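Long-range contacts in putative TetR-family transcriptional regulator (Syntrophomonas wolfei subsp. wolfei, PDB 3LWJ), which is a putative TetR-family transcriptional regulator that probably binds DNA through an N-terminal helix-turn-helix domain: residues Thr19-Leu24 with Arg36-Leu41; Ala68-Ser73 with Met97-Gln102; Ser76-Val81 with Ile90-Leu95. One frame throughout, in Å; residues are numbered along the deposited sequence.

Contact 1 of 3, residues Thr19-Leu24 with Arg36-Leu41; sequences TCSLDL and RDIIAL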
ATOM      1  N   THR A  19      -6.773 -20.081 -14.470  1.00 34.86           N
ATOM      2  CA  THR A  19      -8.128 -19.517 -14.321  1.00 34.98           C
ATOM      3  C   THR A  19      -8.845 -20.166 -13.140  1.00 34.30           C
ATOM      4  O   THR A  19      -9.406 -19.458 -12.279  1.00 32.36           O
ATOM      5  CB  THR A  19      -8.999 -19.680 -15.598  1.00 37.21           C
ATOM      6  OG1 THR A  19      -8.205 -19.412 -16.757  1.00 39.22           O
ATOM      7  CG2 THR A  19     -10.182 -18.706 -15.567  1.00 33.77           C
ATOM      8  N   CYS A  20      -8.799 -21.501 -13.087  1.00 31.90           N
ATOM      9  CA  CYS A  20      -9.406 -22.261 -11.974  1.00 33.21           C
ATOM     10  C   CYS A  20      -8.827 -21.889 -10.601  1.00 30.25           C
ATOM     11  O   CYS A  20      -9.554 -21.828  -9.609  1.00 26.30           O
ATOM     12  CB  CYS A  20      -9.240 -23.778 -12.175  1.00 34.16           C
ATOM     13  SG  CYS A  20     -10.121 -24.452 -13.601  1.00 43.07           S
ATOM     14  N   SER A  21      -7.515 -21.679 -10.560  1.00 29.11           N
ATOM     15  CA  SER A  21      -6.820 -21.313  -9.330  1.00 29.55           C
ATOM     16  C   SER A  21      -7.292 -19.934  -8.855  1.00 29.19           C
ATOM     17  O   SER A  21      -7.608 -19.730  -7.678  1.00 27.04           O
ATOM     18  CB  SER A  21      -5.288 -21.300  -9.551  1.00 29.08           C
ATOM     19  OG  SER A  21      -4.780 -22.586  -9.833  1.00 29.63           O
ATOM     20  N   LEU A  22      -7.346 -18.996  -9.793  1.00 30.01           N
ATOM     21  CA  LEU A  22      -7.868 -17.668  -9.519  1.00 30.03           C
ATOM     22  C   LEU A  22      -9.280 -17.796  -8.948  1.00 28.55           C
ATOM     23  O   LEU A  22      -9.567 -17.252  -7.878  1.00 29.62           O
ATOM     24  CB  LEU A  22      -7.837 -16.816 -10.798  1.00 27.93           C
ATOM     25  CG  LEU A  22      -7.568 -15.321 -10.777  1.00 35.23           C
ATOM     26  CD1 LEU A  22      -6.597 -14.903  -9.677  1.00 29.82           C
ATOM     27  CD2 LEU A  22      -7.042 -14.911 -12.184  1.00 33.35           C
ATOM     28  N   ASP A  23     -10.156 -18.541  -9.616  1.00 29.74           N
ATOM     29  CA  ASP A  23     -11.555 -18.659  -9.147  1.00 28.83           C
ATOM     30  C   ASP A  23     -11.653 -19.211  -7.729  1.00 26.31           C
ATOM     31  O   ASP A  23     -12.446 -18.721  -6.923  1.00 23.17           O
ATOM     32  CB  ASP A  23     -12.412 -19.543 -10.079  1.00 33.99           C
ATOM     33  CG  ASP A  23     -12.564 -18.954 -11.497  1.00 33.86           C
ATOM     34  OD1 ASP A  23     -12.218 -17.781 -11.724  1.00 34.62           O
ATOM     35  OD2 ASP A  23     -13.005 -19.692 -12.395  1.00 49.13           O
ATOM     36  N   LEU A  24     -10.877 -20.259  -7.440  1.00 25.78           N
ATOM     37  CA  LEU A  24     -10.864 -20.878  -6.107  1.00 25.24           C
ATOM     38  C   LEU A  24     -10.279 -19.926  -5.028  1.00 26.16           C
ATOM     39  O   LEU A  24     -10.752 -19.890  -3.872  1.00 24.11           O
ATOM     40  CB  LEU A  24     -10.091 -22.214  -6.127  1.00 26.43           C
ATOM     41  CG  LEU A  24     -10.777 -23.477  -6.667  1.00 25.92           C
ATOM     42  CD1 LEU A  24      -9.727 -24.554  -6.906  1.00 26.19           C
ATOM     43  CD2 LEU A  24     -11.845 -24.002  -5.707  1.00 27.50           C
ATOM     44  N   ARG A  36      -4.916 -29.833  -4.212  1.00 32.38           N
ATOM     45  CA  ARG A  36      -5.988 -30.825  -4.425  1.00 33.46           C
ATOM     46  C   ARG A  36      -7.244 -30.225  -5.073  1.00 34.31           C
ATOM     47  O   ARG A  36      -7.746 -30.767  -6.057  1.00 35.91           O
ATOM     48  CB  ARG A  36      -6.368 -31.498  -3.100  1.00 32.02           C
ATOM     49  N   ASP A  37      -7.751 -29.126  -4.504  1.00 33.74           N
ATOM     50  CA  ASP A  37      -8.945 -28.414  -5.008  1.00 32.41           C
ATOM     51  C   ASP A  37      -8.737 -27.951  -6.435  1.00 32.57           C
ATOM     52  O   ASP A  37      -9.619 -28.095  -7.281  1.00 33.61           O
ATOM     53  CB  ASP A  37      -9.256 -27.153  -4.164  1.00 33.40           C
ATOM     54  CG  ASP A  37      -9.461 -27.457  -2.676  1.00 35.25           C
ATOM     55  OD1 ASP A  37      -9.800 -28.626  -2.352  1.00 32.72           O
ATOM     56  OD2 ASP A  37      -9.278 -26.526  -1.836  1.00 32.11           O
ATOM     57  N   ILE A  38      -7.565 -27.363  -6.679  1.00 31.20           N
ATOM     58  CA  ILE A  38      -7.209 -26.856  -7.994  1.00 30.90           C
ATOM     59  C   ILE A  38      -7.080 -27.977  -9.017  1.00 32.89           C
ATOM     60  O   ILE A  38      -7.654 -27.869 -10.099  1.00 30.92           O
ATOM     61  CB  ILE A  38      -5.889 -26.079  -7.962  1.00 31.80           C
ATOM     62  CG1 ILE A  38      -6.015 -24.854  -7.037  1.00 24.20           C
ATOM     63  CG2 ILE A  38      -5.491 -25.704  -9.403  1.00 33.04           C
ATOM     64  CD1 ILE A  38      -4.666 -24.124  -6.733  1.00 18.36           C
ATOM     65  N   ILE A  39      -6.350 -29.050  -8.676  1.00 34.90           N
ATOM     66  CA  ILE A  39      -6.204 -30.196  -9.594  1.00 36.13           C
ATOM     67  C   ILE A  39      -7.595 -30.782  -9.903  1.00 35.34           C
ATOM     68  O   ILE A  39      -7.922 -30.958 -11.066  1.00 34.91           O
ATOM     69  CB  ILE A  39      -5.161 -31.310  -9.128  1.00 38.09           C
ATOM     70  CG1 ILE A  39      -5.591 -32.024  -7.846  1.00 43.83           C
ATOM     71  CG2 ILE A  39      -3.753 -30.738  -8.945  1.00 34.33           C
ATOM     72  CD1 ILE A  39      -4.787 -33.277  -7.526  1.00 43.81           C
ATOM     73  N   ALA A  40      -8.432 -30.990  -8.880  1.00 35.54           N
ATOM     74  CA  ALA A  40      -9.809 -31.486  -9.069  1.00 34.53           C
ATOM     75  C   ALA A  40     -10.663 -30.584  -9.968  1.00 34.47           C
ATOM     76  O   ALA A  40     -11.315 -31.061 -10.877  1.00 35.00           O
ATOM     77  CB  ALA A  40     -10.502 -31.711  -7.720  1.00 32.73           C
ATOM     78  N   LEU A  41     -10.659 -29.282  -9.726  1.00 38.78           N
ATOM     79  CA  LEU A  41     -11.450 -28.352 -10.553  1.00 39.79           C
ATOM     80  C   LEU A  41     -10.847 -28.130 -11.960  1.00 41.04           C
ATOM     81  O   LEU A  41     -11.569 -27.834 -12.913  1.00 40.32           O
ATOM     82  CB  LEU A  41     -11.589 -27.007  -9.839  1.00 40.58           C
ATOM     83  CG  LEU A  41     -12.637 -26.020 -10.365  1.00 38.65           C
ATOM     84  CD1 LEU A  41     -14.055 -26.497  -9.996  1.00 35.16           C
ATOM     85  CD2 LEU A  41     -12.334 -24.625  -9.808  1.00 28.07           C
TER
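Leu24 lays its CD1 methyl over one face of the peptide group joining Asp37 to Ile38, 3.6 Å from Asp37 O and equally close to Ile38 N. The contact has no aromatic ring, and this backbone peptide is the flat surface on which the leucine rests. A second flat group, the carboxylate of Asp37, meets Leu24 with none of its own atoms. Its OD2 forms a salt bridge with Lys28, at the end of helix 10-28, and is hydrogen-bonded to the backbone N of Ser34, just ahead of helix 35-42, while Asp37 CB lies 3.8 Å from Leu24 CD1.

CD1 of Leu24 also touches Ile38 CG1 at 3.7 Å. Leu24 and Leu41 approach tip to tip, Leu41 CD2 coming to 3.7 Å from Leu24 CG. Leu41 manages this with CG anti to the backbone N (chi1 -166°), a torsion that sends the branch across to helix 10-28, where CD2 also meets Cys20 CB. The sulfur of Cys20 lies 3.7 Å from Leu41 O.

On the buried flank Ser21 OG sits against two methyls of Ile38, 3.2 Å from CG2 and 3.5 Å from CD1. The hydroxyl is hydrogen-bonded to Ile17 O, one turn back in its own helix. Ile38 continues to Phe49 and Ile59, drawing helices 46-52 and 56-79 into the same core.

The segments cross at 128°, joining the first helix of the TetR DNA-binding domain to the opening helix of the predicted helix-turn-helix motif. No hydrogen bond spans them. Ser21 answers its polar need within its own helix and Asp37 with Lys28 and Ser34, leaving aliphatic groups to fit together; cohesion is therefore chiefly apolar, with the Asp37–Lys28 charge pair a probable electrostatic tie alongside.

Contact 2 of 3, residues Ala68-Ser73 with Met97-Gln102; sequences AKQIIS and MEVFAQ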
ATOM      1  N   ALA A  68       2.464  -8.708 -14.845  1.00 23.99           N
ATOM      2  CA  ALA A  68       3.568  -7.750 -15.081  1.00 24.82           C
ATOM      3  C   ALA A  68       3.834  -7.622 -16.574  1.00 23.46           C
ATOM      4  O   ALA A  68       4.062  -6.540 -17.083  1.00 26.38           O
ATOM      5  CB  ALA A  68       4.877  -8.206 -14.350  1.00 19.28           C
ATOM      6  N   LYS A  69       3.823  -8.753 -17.254  1.00 24.95           N
ATOM      7  CA  LYS A  69       4.118  -8.801 -18.650  1.00 26.63           C
ATOM      8  C   LYS A  69       3.087  -8.004 -19.461  1.00 27.09           C
ATOM      9  O   LYS A  69       3.440  -7.304 -20.413  1.00 27.31           O
ATOM     10  CB  LYS A  69       4.164 -10.255 -19.125  1.00 27.36           C
ATOM     11  CG  LYS A  69       4.647 -10.373 -20.543  1.00 32.44           C
ATOM     12  CD  LYS A  69       4.671 -11.794 -21.056  1.00 39.66           C
ATOM     13  CE  LYS A  69       5.226 -11.786 -22.478  1.00 44.49           C
ATOM     14  NZ  LYS A  69       5.065 -13.095 -23.125  1.00 53.37           N
ATOM     15  N   GLN A  70       1.823  -8.129 -19.095  1.00 27.53           N
ATOM     16  CA  GLN A  70       0.749  -7.395 -19.780  1.00 29.85           C
ATOM     17  C   GLN A  70       0.813  -5.862 -19.525  1.00 26.91           C
ATOM     18  O   GLN A  70       0.631  -5.058 -20.453  1.00 25.11           O
ATOM     19  CB  GLN A  70      -0.599  -7.973 -19.359  1.00 31.42           C
ATOM     20  CG  GLN A  70      -1.829  -7.449 -20.108  1.00 39.48           C
ATOM     21  CD  GLN A  70      -3.128  -7.918 -19.446  1.00 44.81           C
ATOM     22  OE1 GLN A  70      -3.111  -8.828 -18.600  1.00 44.12           O
ATOM     23  NE2 GLN A  70      -4.252  -7.279 -19.801  1.00 35.68           N
ATOM     24  N   ILE A  71       1.107  -5.472 -18.278  1.00 25.54           N
ATOM     25  CA  ILE A  71       1.337  -4.064 -17.911  1.00 22.43           C
ATOM     26  C   ILE A  71       2.520  -3.480 -18.725  1.00 24.79           C
ATOM     27  O   ILE A  71       2.387  -2.443 -19.388  1.00 23.61           O
ATOM     28  CB  ILE A  71       1.619  -3.918 -16.363  1.00 21.61           C
ATOM     29  CG1 ILE A  71       0.384  -4.333 -15.532  1.00 20.62           C
ATOM     30  CG2 ILE A  71       2.046  -2.490 -15.997  1.00 22.50           C
ATOM     31  CD1 ILE A  71       0.649  -4.417 -14.018  1.00 12.77           C
ATOM     32  N   ILE A  72       3.657  -4.173 -18.700  1.00 19.79           N
ATOM     33  CA  ILE A  72       4.882  -3.664 -19.331  1.00 22.43           C
ATOM     34  C   ILE A  72       4.767  -3.594 -20.855  1.00 20.94           C
ATOM     35  O   ILE A  72       5.265  -2.661 -21.450  1.00 22.93           O
ATOM     36  CB  ILE A  72       6.134  -4.495 -18.910  1.00 22.09           C
ATOM     37  CG1 ILE A  72       6.391  -4.310 -17.407  1.00 20.90           C
ATOM     38  CG2 ILE A  72       7.415  -4.128 -19.764  1.00 17.33           C
ATOM     39  CD1 ILE A  72       7.508  -5.185 -16.918  1.00 25.00           C
ATOM     40  N   SER A  73       4.095  -4.562 -21.467  1.00 22.19           N
ATOM     41  CA  SER A  73       3.928  -4.589 -22.935  1.00 24.18           C
ATOM     42  C   SER A  73       2.881  -3.581 -23.432  1.00 24.02           C
ATOM     43  O   SER A  73       3.052  -2.974 -24.502  1.00 19.70           O
ATOM     44  CB  SER A  73       3.597  -6.000 -23.443  1.00 25.43           C
ATOM     45  OG  SER A  73       2.344  -6.431 -22.961  1.00 33.41           O
HETATM   46  N   MSE A  97      -3.787   1.334 -14.886  1.00 22.32           N
HETATM   47  CA  MSE A  97      -5.007   1.198 -14.065  1.00 24.64           C
HETATM   48  C   MSE A  97      -6.043   0.366 -14.874  1.00 24.65           C
HETATM   49  O   MSE A  97      -6.805  -0.443 -14.304  1.00 22.76           O
HETATM   50  CB  MSE A  97      -5.606   2.571 -13.625  1.00 21.23           C
HETATM   51  CG  MSE A  97      -4.949   3.401 -12.366  1.00 20.31           C
HETATM   52 SE   MSE A  97      -3.772   2.272 -11.295  0.75 39.51          SE
HETATM   53  CE  MSE A  97      -4.980   1.817  -9.836  1.00 31.16           C
ATOM     54  N   GLU A  98      -6.065   0.525 -16.197  1.00 27.00           N
ATOM     55  CA  GLU A  98      -6.986  -0.288 -17.025  1.00 26.64           C
ATOM     56  C   GLU A  98      -6.576  -1.772 -17.069  1.00 27.10           C
ATOM     57  O   GLU A  98      -7.437  -2.644 -17.114  1.00 27.92           O
ATOM     58  CB  GLU A  98      -7.122   0.241 -18.465  1.00 28.51           C
ATOM     59  CG  GLU A  98      -7.678   1.685 -18.635  1.00 39.52           C
ATOM     60  CD  GLU A  98      -9.200   1.850 -18.450  1.00 47.03           C
ATOM     61  OE1 GLU A  98      -9.919   0.835 -18.195  1.00 51.01           O
ATOM     62  OE2 GLU A  98      -9.671   3.021 -18.571  1.00 45.35           O
ATOM     63  N   VAL A  99      -5.279  -2.083 -17.055  1.00 26.06           N
ATOM     64  CA  VAL A  99      -4.865  -3.493 -17.003  1.00 24.69           C
ATOM     65  C   VAL A  99      -5.354  -4.089 -15.671  1.00 25.53           C
ATOM     66  O   VAL A  99      -5.903  -5.189 -15.644  1.00 26.09           O
ATOM     67  CB  VAL A  99      -3.328  -3.667 -17.186  1.00 25.23           C
ATOM     68  CG1 VAL A  99      -2.922  -5.098 -17.024  1.00 27.70           C
ATOM     69  CG2 VAL A  99      -2.871  -3.148 -18.542  1.00 21.10           C
ATOM     70  N   PHE A 100      -5.186  -3.345 -14.573  1.00 25.72           N
ATOM     71  CA  PHE A 100      -5.702  -3.802 -13.288  1.00 26.26           C
ATOM     72  C   PHE A 100      -7.192  -4.170 -13.435  1.00 25.11           C
ATOM     73  O   PHE A 100      -7.581  -5.263 -13.044  1.00 24.66           O
ATOM     74  CB  PHE A 100      -5.552  -2.743 -12.183  1.00 25.53           C
ATOM     75  CG  PHE A 100      -4.143  -2.480 -11.732  1.00 27.01           C
ATOM     76  CD1 PHE A 100      -3.158  -3.402 -11.853  1.00 27.83           C
ATOM     77  CD2 PHE A 100      -3.844  -1.294 -11.102  1.00 36.40           C
ATOM     78  CE1 PHE A 100      -1.868  -3.152 -11.390  1.00 35.39           C
ATOM     79  CE2 PHE A 100      -2.574  -1.041 -10.648  1.00 39.52           C
ATOM     80  CZ  PHE A 100      -1.579  -1.992 -10.804  1.00 32.99           C
ATOM     81  N   ALA A 101      -7.994  -3.270 -14.000  1.00 27.15           N
ATOM     82  CA  ALA A 101      -9.442  -3.474 -14.140  1.00 30.02           C
ATOM     83  C   ALA A 101      -9.827  -4.674 -15.038  1.00 33.13           C
ATOM     84  O   ALA A 101     -10.845  -5.345 -14.796  1.00 33.01           O
ATOM     85  CB  ALA A 101     -10.122  -2.192 -14.641  1.00 30.98           C
ATOM     86  N   GLN A 102      -9.019  -4.949 -16.057  1.00 34.85           N
ATOM     87  CA  GLN A 102      -9.252  -6.110 -16.925  1.00 38.25           C
ATOM     88  C   GLN A 102      -8.956  -7.422 -16.215  1.00 37.65           C
ATOM     89  O   GLN A 102      -9.470  -8.457 -16.626  1.00 39.41           O
ATOM     90  CB  GLN A 102      -8.414  -6.015 -18.204  1.00 40.14           C
ATOM     91  CG  GLN A 102      -9.050  -5.101 -19.265  1.00 47.52           C
ATOM     92  CD  GLN A 102      -8.025  -4.467 -20.199  1.00 55.32           C
ATOM     93  OE1 GLN A 102      -6.902  -4.977 -20.366  1.00 55.37           O
ATOM     94  NE2 GLN A 102      -8.401  -3.335 -20.800  1.00 50.81           N
TER
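Gln70 and Ile71 of helix 56-79 pack on Val99 and Phe100 of helix 85-102 within the all-helical body of the protein that follows the DNA-binding domain. Val99 stands at the middle of the contact. Its CG1, placed anti to the backbone N (chi1 176°), enters between the two side chains of the other helix, meeting Ile71 CG1 at 3.7 Å and Gln70 CD at the same distance. Gln70 is extended and runs past the valine in the opposite direction; the methyl lies along the end of the chain, against CD and NE2. Deeper in, Ile71 CD1 approaches Phe100 CE1 to 3.9 Å, oblique to the ring; Met97, a selenomethionine, puts CE at the ring edge, in its plane.

In TetR-family regulators the domain beyond the helix-turn-helix typically serves effector binding and dimerisation. Here two of its helices run roughly antiparallel, with segment axes 9.8 Å apart at 145°. Phe100 carries the packing on to Leu168 of helix 153-173, and Val99 also leans on Phe67 and Ser74.

Toward the exposed side lies Gln102. Its amide is nearly coplanar with that of Gln70, 15° apart, yet Gln70 NE2 and Gln102 OE1 remain 3.6 Å apart, without a hydrogen bond. Gln70 OE1 instead accepts from ND2 of Asn103, just beyond helix 85-102, which also donates to Val99 O. An alanine in place of Gln70 would probably leave Asn103 without its side-chain acceptor and uncover the outer side of the Val99 methyl.

Contact 3 of 3, residues Ser76-Val81 with Ile90-Leu95; sequences SEYYLV and IETKRL. With EDO (1,2-ethanediol), chain B.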
ATOM      1  N   SER A  76       4.919  -0.331 -23.301  1.00 23.87           N
ATOM      2  CA  SER A  76       5.960  -0.384 -24.361  1.00 23.47           C
ATOM      3  C   SER A  76       5.372  -0.249 -25.756  1.00 21.71           C
ATOM      4  O   SER A  76       5.939   0.434 -26.610  1.00 23.36           O
ATOM      5  CB  SER A  76       6.773  -1.678 -24.258  1.00 22.98           C
ATOM      6  OG  SER A  76       7.310  -1.801 -22.960  1.00 29.12           O
ATOM      7  N   GLU A  77       4.230  -0.873 -25.994  1.00 22.30           N
ATOM      8  CA  GLU A  77       3.518  -0.670 -27.256  1.00 24.75           C
ATOM      9  C   GLU A  77       3.088   0.784 -27.469  1.00 22.57           C
ATOM     10  O   GLU A  77       3.197   1.304 -28.560  1.00 20.78           O
ATOM     11  CB  GLU A  77       2.299  -1.590 -27.330  1.00 27.41           C
ATOM     12  CG  GLU A  77       2.664  -3.036 -27.631  1.00 37.33           C
ATOM     13  CD  GLU A  77       1.652  -4.047 -27.110  1.00 51.09           C
ATOM     14  OE1 GLU A  77       0.506  -3.656 -26.788  1.00 60.34           O
ATOM     15  OE2 GLU A  77       2.016  -5.241 -27.014  1.00 53.87           O
ATOM     16  N   TYR A  78       2.583   1.432 -26.429  1.00 20.31           N
ATOM     17  CA  TYR A  78       2.143   2.824 -26.524  1.00 20.34           C
ATOM     18  C   TYR A  78       3.322   3.765 -26.870  1.00 22.13           C
ATOM     19  O   TYR A  78       3.174   4.748 -27.613  1.00 18.05           O
ATOM     20  CB  TYR A  78       1.481   3.253 -25.198  1.00 21.06           C
ATOM     21  CG  TYR A  78       1.055   4.704 -25.115  1.00 19.24           C
ATOM     22  CD1 TYR A  78       0.293   5.291 -26.100  1.00 15.25           C
ATOM     23  CD2 TYR A  78       1.412   5.483 -24.024  1.00 22.82           C
ATOM     24  CE1 TYR A  78      -0.120   6.624 -25.991  1.00 22.01           C
ATOM     25  CE2 TYR A  78       1.026   6.814 -23.927  1.00 20.03           C
ATOM     26  CZ  TYR A  78       0.273   7.374 -24.903  1.00 19.64           C
ATOM     27  OH  TYR A  78      -0.106   8.685 -24.757  1.00 25.75           O
ATOM     28  N   TYR A  79       4.482   3.450 -26.305  1.00 22.13           N
ATOM     29  CA  TYR A  79       5.731   4.174 -26.554  1.00 22.54           C
ATOM     30  C   TYR A  79       6.154   4.196 -28.024  1.00 20.81           C
ATOM     31  O   TYR A  79       6.908   5.076 -28.428  1.00 18.08           O
ATOM     32  CB  TYR A  79       6.881   3.522 -25.746  1.00 24.82           C
ATOM     33  CG  TYR A  79       6.957   3.874 -24.274  1.00 23.05           C
ATOM     34  CD1 TYR A  79       5.892   4.478 -23.598  1.00 28.79           C
ATOM     35  CD2 TYR A  79       8.126   3.603 -23.552  1.00 24.73           C
ATOM     36  CE1 TYR A  79       5.998   4.790 -22.221  1.00 21.17           C
ATOM     37  CE2 TYR A  79       8.239   3.931 -22.190  1.00 32.77           C
ATOM     38  CZ  TYR A  79       7.170   4.533 -21.539  1.00 30.21           C
ATOM     39  OH  TYR A  79       7.271   4.859 -20.190  1.00 34.11           O
ATOM     40  N   LEU A  80       5.693   3.231 -28.809  1.00 20.78           N
ATOM     41  CA  LEU A  80       6.008   3.184 -30.249  1.00 19.72           C
ATOM     42  C   LEU A  80       5.288   4.290 -31.026  1.00 21.53           C
ATOM     43  O   LEU A  80       5.677   4.634 -32.151  1.00 19.24           O
ATOM     44  CB  LEU A  80       5.629   1.810 -30.815  1.00 18.99           C
ATOM     45  CG  LEU A  80       6.367   0.625 -30.166  1.00 25.93           C
ATOM     46  CD1 LEU A  80       5.808  -0.714 -30.660  1.00 21.24           C
ATOM     47  CD2 LEU A  80       7.901   0.720 -30.413  1.00 24.61           C
ATOM     48  N   VAL A  81       4.222   4.826 -30.437  1.00 20.29           N
ATOM     49  CA  VAL A  81       3.445   5.829 -31.140  0.50 19.45           C
ATOM     50  C   VAL A  81       3.485   7.183 -30.438  1.00 18.09           C
ATOM     51  O   VAL A  81       3.685   8.176 -31.089  1.00 18.04           O
ATOM     52  CB  VAL A  81       1.996   5.356 -31.444  0.50 20.93           C
ATOM     53  CG1 VAL A  81       1.278   4.998 -30.187  0.50 13.96           C
ATOM     54  CG2 VAL A  81       1.241   6.421 -32.219  0.50 19.19           C
ATOM     55  N   ILE A  90       1.634  10.633 -17.861  1.00 20.97           N
ATOM     56  CA  ILE A  90       0.251  10.573 -17.438  1.00 23.63           C
ATOM     57  C   ILE A  90      -0.457   9.361 -17.976  1.00 20.91           C
ATOM     58  O   ILE A  90      -1.043   8.590 -17.202  1.00 19.65           O
ATOM     59  CB  ILE A  90      -0.549  11.790 -17.870  1.00 19.18           C
ATOM     60  CG1 ILE A  90       0.123  13.060 -17.355  1.00 32.95           C
ATOM     61  CG2 ILE A  90      -1.927  11.671 -17.343  1.00 29.83           C
ATOM     62  CD1 ILE A  90       0.473  13.035 -15.851  1.00 28.59           C
ATOM     63  N   GLU A  91      -0.469   9.212 -19.300  1.00 21.90           N
ATOM     64  CA  GLU A  91      -1.328   8.201 -19.905  1.00 25.15           C
ATOM     65  C   GLU A  91      -0.920   6.800 -19.544  1.00 22.95           C
ATOM     66  O   GLU A  91      -1.786   5.916 -19.522  1.00 27.27           O
ATOM     67  CB  GLU A  91      -1.357   8.282 -21.435  1.00 26.81           C
ATOM     68  CG  GLU A  91      -2.400   9.149 -22.005  1.00 33.41           C
ATOM     69  CD  GLU A  91      -3.784   8.943 -21.431  1.00 26.64           C
ATOM     70  OE1 GLU A  91      -4.365   7.829 -21.509  1.00 29.18           O
ATOM     71  OE2 GLU A  91      -4.295   9.954 -20.925  1.00 31.04           O
ATOM     72  N   THR A  92       0.376   6.563 -19.306  1.00 22.59           N
ATOM     73  CA  THR A  92       0.779   5.213 -18.909  1.00 24.49           C
ATOM     74  C   THR A  92       0.120   4.800 -17.563  1.00 25.87           C
ATOM     75  O   THR A  92      -0.117   3.631 -17.333  1.00 22.43           O
ATOM     76  CB  THR A  92       2.296   4.995 -18.840  1.00 24.37           C
ATOM     77  OG1 THR A  92       2.945   6.047 -18.084  1.00 27.99           O
ATOM     78  CG2 THR A  92       2.890   4.927 -20.270  1.00 17.72           C
ATOM     79  N   LYS A  93      -0.194   5.775 -16.719  1.00 24.72           N
ATOM     80  CA  LYS A  93      -0.814   5.459 -15.421  1.00 24.01           C
ATOM     81  C   LYS A  93      -2.256   5.027 -15.682  1.00 22.53           C
ATOM     82  O   LYS A  93      -2.696   4.005 -15.187  1.00 24.46           O
ATOM     83  CB  LYS A  93      -0.720   6.649 -14.478  1.00 20.02           C
ATOM     84  CG  LYS A  93       0.673   7.211 -14.279  1.00 20.67           C
ATOM     85  CD  LYS A  93       1.690   6.171 -13.886  1.00 23.35           C
ATOM     86  CE  LYS A  93       3.074   6.755 -13.965  1.00 22.20           C
ATOM     87  NZ  LYS A  93       3.605   6.865 -15.364  1.00 22.94           N
ATOM     88  N   ARG A  94      -2.961   5.741 -16.554  1.00 23.65           N
ATOM     89  CA  ARG A  94      -4.277   5.272 -16.963  1.00 23.60           C
ATOM     90  C   ARG A  94      -4.233   3.862 -17.579  1.00 24.97           C
ATOM     91  O   ARG A  94      -5.005   2.981 -17.176  1.00 24.25           O
ATOM     92  CB  ARG A  94      -4.963   6.260 -17.894  1.00 24.15           C
ATOM     93  CG  ARG A  94      -6.170   5.675 -18.548  1.00 21.65           C
ATOM     94  CD  ARG A  94      -7.236   6.697 -18.969  1.00 23.76           C
ATOM     95  NE  ARG A  94      -6.725   7.973 -19.453  1.00 31.68           N
ATOM     96  CZ  ARG A  94      -7.272   9.150 -19.169  1.00 29.11           C
ATOM     97  NH1 ARG A  94      -8.344   9.205 -18.382  1.00 32.24           N
ATOM     98  NH2 ARG A  94      -6.754  10.278 -19.677  1.00 29.23           N
ATOM     99  N   LEU A  95      -3.335   3.638 -18.540  1.00 25.51           N
ATOM    100  CA  LEU A  95      -3.146   2.288 -19.081  1.00 24.67           C
ATOM    101  C   LEU A  95      -2.962   1.256 -18.010  1.00 24.67           C
ATOM    102  O   LEU A  95      -3.576   0.195 -18.088  1.00 22.47           O
ATOM    103  CB  LEU A  95      -1.919   2.166 -20.002  1.00 27.79           C
ATOM    104  CG  LEU A  95      -2.102   2.549 -21.439  1.00 30.98           C
ATOM    105  CD1 LEU A  95      -0.785   2.340 -22.182  1.00 23.81           C
ATOM    106  CD2 LEU A  95      -3.271   1.771 -22.066  1.00 32.22           C
TER
HETATM  107  C1  EDO B 202       7.230   4.384 -15.713  1.00 51.58           C
HETATM  108  O1  EDO B 202       6.556   3.870 -16.893  1.00 49.10           O
HETATM  109  C2  EDO B 202       6.611   5.540 -14.921  1.00 47.90           C
HETATM  110  O2  EDO B 202       6.497   6.786 -15.635  1.00 48.90           O
HETATM  111  O   HOH W   1       6.148   7.003 -18.890  1.00 22.16           O
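Tyr78 and Tyr79 hold Thr92 by its methyl: CG2 lies 3.7 Å from Tyr79 CE1, oblique to that ring, and 4.1 Å from Tyr78 CD2, at the edge of the second ring and near its plane. Tyr78 has CG anti to the backbone N (chi1 176°), which carries its ring straight across to helix 85-102. There Leu95 CD1 meets Tyr78 CB at 3.9 Å, and the Glu91 side chain crosses the tyrosine at about a right angle, CB 3.6 Å from Tyr78 OH. Tyr78 with Glu91, Thr92 and Leu95 is the close-packed part of the contact. The Glu91 chain bends away at chi2, and its carboxylate leaves the tyrosine for Arg94. That arginine grips it side-on, NE to OE1 and NH2 to OE2, the latter a 2.8 Å bond on the syn lone pair. Both oxygens lie near the guanidinium plane, holding the pair flat.

The side toward helix 118-144 is looser and hydrated. Tyr79 OH binds a water at 2.7 Å, which makes only a weak bond to Thr92 OG1 and meets O2 of an ethanediol, probably from the crystallisation liquor. Thr92 OG1 has firmer partners in Arg88 O and in Lys93 NZ, which donates to it at 2.9 Å. Lys93 NZ also donates to Phe89 O and, weakly, to the diol.

The contact joins the C-terminal part of helix 56-79 to the first half of helix 85-102. Tyr79 makes a cation-pi pair with Arg88 and touches Asn138 of helix 118-144, while Lys93 faces helix 153-173 and Ile90 and Arg94 reach Leu187 of helix 179-195.

Contacts 2 and 3 tie the same two helices, 56-79 and 85-102, with centres 11 Å apart: contact 2 is buried near the middle of the chain, contact 3 lies at the surface close to the turn that connects them. Contact 1 belongs to the DNA-binding domain, 23 Å from contact 2 between centres, and lies across the chain's centre from contact 3. No direct hydrogen bond crosses any of the three. Aliphatic groups dominate contact 1, which is partly buried; contact 2 adds a phenylalanine and two glutamines at its exposed side; contact 3 relies on tyrosines, with a water and a diol on the side toward helix 118-144.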